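Local coordinates for protein vanadium-dependent bromoperoxidase (Corallina officinalis, PDB 1QHB) that catalyses the vanadium-dependent bromination of organic substrates with bromide and hydrogen peroxide, at residues 163-168 with 545-550; 383-388 with 572-577. All blocks are in the same frame, centred on the assembly; numbering follows the deposited sequence.

Contact 1. Residues 163-168 with 545-550; sequences YLMALG and RNMAGV. With PO4 (phosphate ion), chain G.
The guanidinium group of R545 presents its edge to the phosphate ion, while V550 CG2 lies over one of its faces, 3.4 Å above the plane and displaced toward the rim. R545 NH2 donates to phosphate O1 at 2.8 Å, and the bond is fairly straight (161°) with O1 in the plane of the group. R545 NE reaches phosphate O2 less well, at 3.3 Å and a bent 127°, a weak bond. R545 gets there by turning at both chi2 and chi3, which carries the arginine out of the last turn of its helix to the anion. K398, R406, S483, G484, H485 and H551 also bind this phosphate, which stands in the vanadate site and probably comes from the crystallisation liquor.

The join between 163-168 and 545-550 is made on another side of the helix end, by M165. Its extended chain runs toward the other helix, and the sulfur meets backbone as well as side chain: M165 SD lies 3.9 Å from both M547 CG and the carbonyl carbon of N546, and 4.1 Å from N546 CB. M165 CE follows, 4.1 Å from M547 CG. The two methionine side chains cross at about a right angle, and no hydrogen bond links the segments. Helix 530-548 closes with a Schellman motif at G549, whose N bonds N546 O at 2.7 Å; V550 N returns to R545 O, bringing the valine back beside the arginine.

Around this buried joint, M547 also packs on I323 and L326 of helix 323-332, and A548 on A327, while M547 O accepts a bond from R169, just beyond the end of helix 153-167. On that helix Y163 and L167 lean on helix 439-456, and L164 meets helix 182-192.

Contact 2. Residues 383-388 with 572-577; sequences VTEVAT and EEQSLT
E385 and Q574 reach for each other from opposite directions and meet through a single pair of atoms, Q574 NE2 and E385 OE2, 3.2 Å apart. This hydrogen bond is weak, with an angle of 126° at the proton, and the amide and carboxylate planes are turned 71° against each other. Q574 has CG beside its backbone N (chi1 -82°) and continues as an extended chain, which sends the amide across to the glutamate.

The next shell holds the stronger partners. Q574 NE2 also donates to E135 OE1, whereas E385 OE1 forms a salt bridge with R389 of a second subunit. E385 also packs against its own counterpart there. Behind Q574, two hydroxyls turn back onto the carbonyls of the preceding turn: T577 OG1 donates in the carbonyl plane to Q574 O at a short 2.5 Å, sharing that oxygen with T577 N, and S575 OG donates to E572 O at 2.6 Å.

E135 OE2 and E385 OE2 come close together. Two carboxylates this near should raise each other's affinity for a proton, an effect that the arginine from the second subunit and the amide of Q574 would partly offset; the cluster spans both a helix-helix contact within the chain and the boundary with a second subunit.

Contact 1 and contact 2 lie on opposite sides of the chain's centre, with centres 34 Å apart and about 14 Å between their nearest atoms, so they do not touch. Their segments alternate along the sequence, and two successive helices tie them together: 530-548 ends in contact 1, and 553-574 runs on to contact 2. H551, which hydrogen-bonds the phosphate, sits in the short connection between them. The other helix of contact 2, 376-402, also carries K398, another residue that binds the ion. Contact 1 adjoins the anion site through R545, although its methionine packing does not touch the phosphate; contact 2 lies away from the annotated sites, at a subunit interface.

Contact 1. Residues 163-168 with 545-550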
# COMPACT_ATOMS: atom_id res chain seq x y z
N TYR A 163 -47.96 -8.92 37.30
CA TYR A 163 -48.82 -8.63 38.48
C TYR A 163 -49.08 -9.93 39.24
O TYR A 163 -49.04 -9.99 40.48
CB TYR A 163 -50.17 -8.07 38.03
CG TYR A 163 -50.21 -6.55 37.87
CD1 TYR A 163 -50.19 -5.71 38.96
CD2 TYR A 163 -50.40 -5.99 36.63
CE1 TYR A 163 -50.25 -4.33 38.85
CE2 TYR A 163 -50.48 -4.62 36.47
CZ TYR A 163 -50.39 -3.82 37.58
OH TYR A 163 -50.46 -2.46 37.38
N LEU A 164 -49.28 -11.04 38.57
CA LEU A 164 -49.52 -12.33 39.23
C LEU A 164 -48.27 -12.83 39.92
O LEU A 164 -48.37 -13.43 41.01
CB LEU A 164 -50.06 -13.37 38.26
CG LEU A 164 -51.48 -13.00 37.80
CD1 LEU A 164 -51.78 -13.68 36.49
CD2 LEU A 164 -52.50 -13.43 38.88
N MET A 165 -47.08 -12.51 39.37
CA MET A 165 -45.86 -12.92 40.04
C MET A 165 -45.74 -12.11 41.33
O MET A 165 -45.27 -12.65 42.30
CB MET A 165 -44.61 -12.64 39.24
CG MET A 165 -44.43 -13.61 38.07
SD MET A 165 -43.11 -12.93 37.04
CE MET A 165 -42.72 -14.42 36.10
N ALA A 166 -46.11 -10.83 41.27
CA ALA A 166 -46.04 -10.00 42.48
C ALA A 166 -47.05 -10.50 43.52
O ALA A 166 -46.71 -10.51 44.71
CB ALA A 166 -46.35 -8.59 42.08
N LEU A 167 -48.26 -10.93 43.13
CA LEU A 167 -49.20 -11.41 44.16
C LEU A 167 -48.79 -12.77 44.66
O LEU A 167 -49.06 -13.13 45.82
CB LEU A 167 -50.61 -11.46 43.58
CG LEU A 167 -51.25 -10.16 43.13
CD1 LEU A 167 -52.47 -10.41 42.26
CD2 LEU A 167 -51.64 -9.31 44.34
N GLY A 168 -48.11 -13.60 43.82
CA GLY A 168 -47.69 -14.93 44.28
C GLY A 168 -46.25 -14.91 44.79
O GLY A 168 -45.67 -16.02 44.86
N ARG A 545 -35.63 -11.56 37.60
CA ARG A 545 -35.73 -10.10 37.54
C ARG A 545 -37.17 -9.66 37.29
O ARG A 545 -37.70 -8.70 37.87
CB ARG A 545 -34.79 -9.45 36.52
CG ARG A 545 -33.31 -9.80 36.65
CD ARG A 545 -32.69 -9.14 37.85
NE ARG A 545 -32.55 -7.72 37.56
CZ ARG A 545 -32.17 -6.78 38.44
NH1 ARG A 545 -31.88 -7.18 39.65
NH2 ARG A 545 -32.11 -5.53 38.02
N ASN A 546 -37.91 -10.47 36.56
CA ASN A 546 -39.32 -10.32 36.28
C ASN A 546 -40.13 -10.51 37.56
O ASN A 546 -40.95 -9.64 37.88
CB ASN A 546 -39.77 -11.38 35.27
CG ASN A 546 -39.20 -11.18 33.88
OD1 ASN A 546 -38.29 -10.40 33.69
ND2 ASN A 546 -39.70 -11.88 32.86
N MET A 547 -39.74 -11.50 38.37
CA MET A 547 -40.41 -11.76 39.65
C MET A 547 -40.20 -10.63 40.63
O MET A 547 -41.01 -10.35 41.51
CB MET A 547 -39.81 -13.07 40.20
CG MET A 547 -40.37 -14.30 39.44
SD MET A 547 -39.49 -15.77 39.99
CE MET A 547 -40.56 -17.00 39.21
N ALA A 548 -39.08 -9.88 40.46
CA ALA A 548 -38.83 -8.71 41.31
C ALA A 548 -39.62 -7.54 40.74
O ALA A 548 -39.79 -6.58 41.46
CB ALA A 548 -37.36 -8.34 41.41
N GLY A 549 -40.11 -7.67 39.51
CA GLY A 549 -40.95 -6.57 38.94
C GLY A 549 -40.15 -5.64 38.03
O GLY A 549 -40.68 -4.59 37.64
N VAL A 550 -38.90 -5.97 37.69
CA VAL A 550 -38.06 -5.04 36.97
C VAL A 550 -37.81 -5.32 35.51
O VAL A 550 -37.09 -4.52 34.86
CB VAL A 550 -36.69 -4.80 37.69
CG1 VAL A 550 -36.96 -4.33 39.12
CG2 VAL A 550 -35.83 -6.06 37.71
P PO4 G . -30.99 -5.43 34.71
O1 PO4 G . -32.18 -4.80 35.34
O2 PO4 G . -31.06 -6.92 34.74
O3 PO4 G . -29.78 -4.96 35.41
O4 PO4 G . -30.98 -4.97 33.27

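Contact 2. Residues 383-388 with 572-577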
# COMPACT_ATOMS: atom_id res chain seq x y z
N VAL A 383 -15.47 -17.76 31.20
CA VAL A 383 -16.88 -17.54 31.52
C VAL A 383 -17.14 -16.15 32.08
O VAL A 383 -18.25 -15.58 32.04
CB VAL A 383 -17.32 -18.67 32.47
CG1 VAL A 383 -16.67 -18.53 33.85
CG2 VAL A 383 -18.83 -18.64 32.63
N THR A 384 -16.13 -15.60 32.76
CA THR A 384 -16.28 -14.29 33.41
C THR A 384 -15.89 -13.17 32.46
O THR A 384 -16.53 -12.13 32.52
CB THR A 384 -15.39 -14.17 34.67
OG1 THR A 384 -14.03 -14.43 34.29
CG2 THR A 384 -15.76 -15.21 35.71
N GLU A 385 -14.95 -13.39 31.55
CA GLU A 385 -14.50 -12.29 30.66
C GLU A 385 -15.51 -11.90 29.61
O GLU A 385 -15.50 -10.74 29.18
CB GLU A 385 -13.16 -12.63 30.01
CG GLU A 385 -13.18 -13.12 28.56
CD GLU A 385 -11.81 -13.53 28.07
OE1 GLU A 385 -11.09 -14.22 28.82
OE2 GLU A 385 -11.39 -13.18 26.93
N VAL A 386 -16.42 -12.79 29.21
CA VAL A 386 -17.41 -12.42 28.20
C VAL A 386 -18.42 -11.47 28.82
O VAL A 386 -19.14 -10.87 28.05
CB VAL A 386 -18.17 -13.63 27.64
CG1 VAL A 386 -17.17 -14.57 27.00
CG2 VAL A 386 -18.96 -14.43 28.69
N ALA A 387 -18.58 -11.40 30.14
CA ALA A 387 -19.63 -10.57 30.72
C ALA A 387 -19.60 -9.11 30.34
O ALA A 387 -20.65 -8.52 30.05
CB ALA A 387 -19.69 -10.74 32.24
N THR A 388 -18.46 -8.44 30.36
CA THR A 388 -18.43 -7.00 30.04
C THR A 388 -18.59 -6.75 28.57
O THR A 388 -19.23 -5.77 28.17
CB THR A 388 -17.14 -6.37 30.58
OG1 THR A 388 -16.04 -7.23 30.21
CG2 THR A 388 -17.23 -6.23 32.08
N GLU A 572 -15.11 -17.48 18.21
CA GLU A 572 -14.61 -17.54 16.82
C GLU A 572 -13.32 -16.75 16.60
O GLU A 572 -12.43 -17.22 15.90
CB GLU A 572 -15.58 -16.98 15.77
CG GLU A 572 -16.87 -17.81 15.77
CD GLU A 572 -17.91 -17.22 14.83
OE1 GLU A 572 -17.80 -16.01 14.51
OE2 GLU A 572 -18.82 -17.98 14.42
N GLU A 573 -13.25 -15.56 17.19
CA GLU A 573 -12.04 -14.74 17.08
C GLU A 573 -10.86 -15.35 17.82
O GLU A 573 -9.76 -15.29 17.24
CB GLU A 573 -12.33 -13.34 17.61
CG GLU A 573 -13.14 -12.55 16.59
CD GLU A 573 -13.76 -11.32 17.27
OE1 GLU A 573 -13.06 -10.56 17.97
OE2 GLU A 573 -14.98 -11.18 17.04
N GLN A 574 -11.12 -15.94 18.96
CA GLN A 574 -10.09 -16.60 19.73
C GLN A 574 -9.60 -17.88 19.12
O GLN A 574 -8.47 -18.32 19.41
CB GLN A 574 -10.62 -16.89 21.15
CG GLN A 574 -10.48 -15.61 21.99
CD GLN A 574 -10.86 -15.92 23.46
OE1 GLN A 574 -11.13 -17.04 23.83
NE2 GLN A 574 -10.86 -14.87 24.27
N SER A 575 -10.32 -18.47 18.17
CA SER A 575 -9.91 -19.70 17.53
C SER A 575 -8.69 -19.45 16.67
O SER A 575 -7.93 -20.39 16.43
CB SER A 575 -11.02 -20.32 16.69
OG SER A 575 -11.30 -19.51 15.55
N LEU A 576 -8.39 -18.21 16.25
CA LEU A 576 -7.20 -17.94 15.47
C LEU A 576 -5.95 -18.00 16.31
O LEU A 576 -4.88 -18.08 15.72
CB LEU A 576 -7.30 -16.59 14.79
CG LEU A 576 -8.52 -16.41 13.85
CD1 LEU A 576 -8.56 -14.96 13.41
CD2 LEU A 576 -8.44 -17.34 12.66
N THR A 577 -6.01 -18.05 17.63
CA THR A 577 -4.82 -18.03 18.45
C THR A 577 -4.18 -19.35 18.77
O THR A 577 -3.06 -19.33 19.29
CB THR A 577 -5.20 -17.34 19.81
OG1 THR A 577 -6.20 -18.13 20.49
CG2 THR A 577 -5.78 -15.97 19.57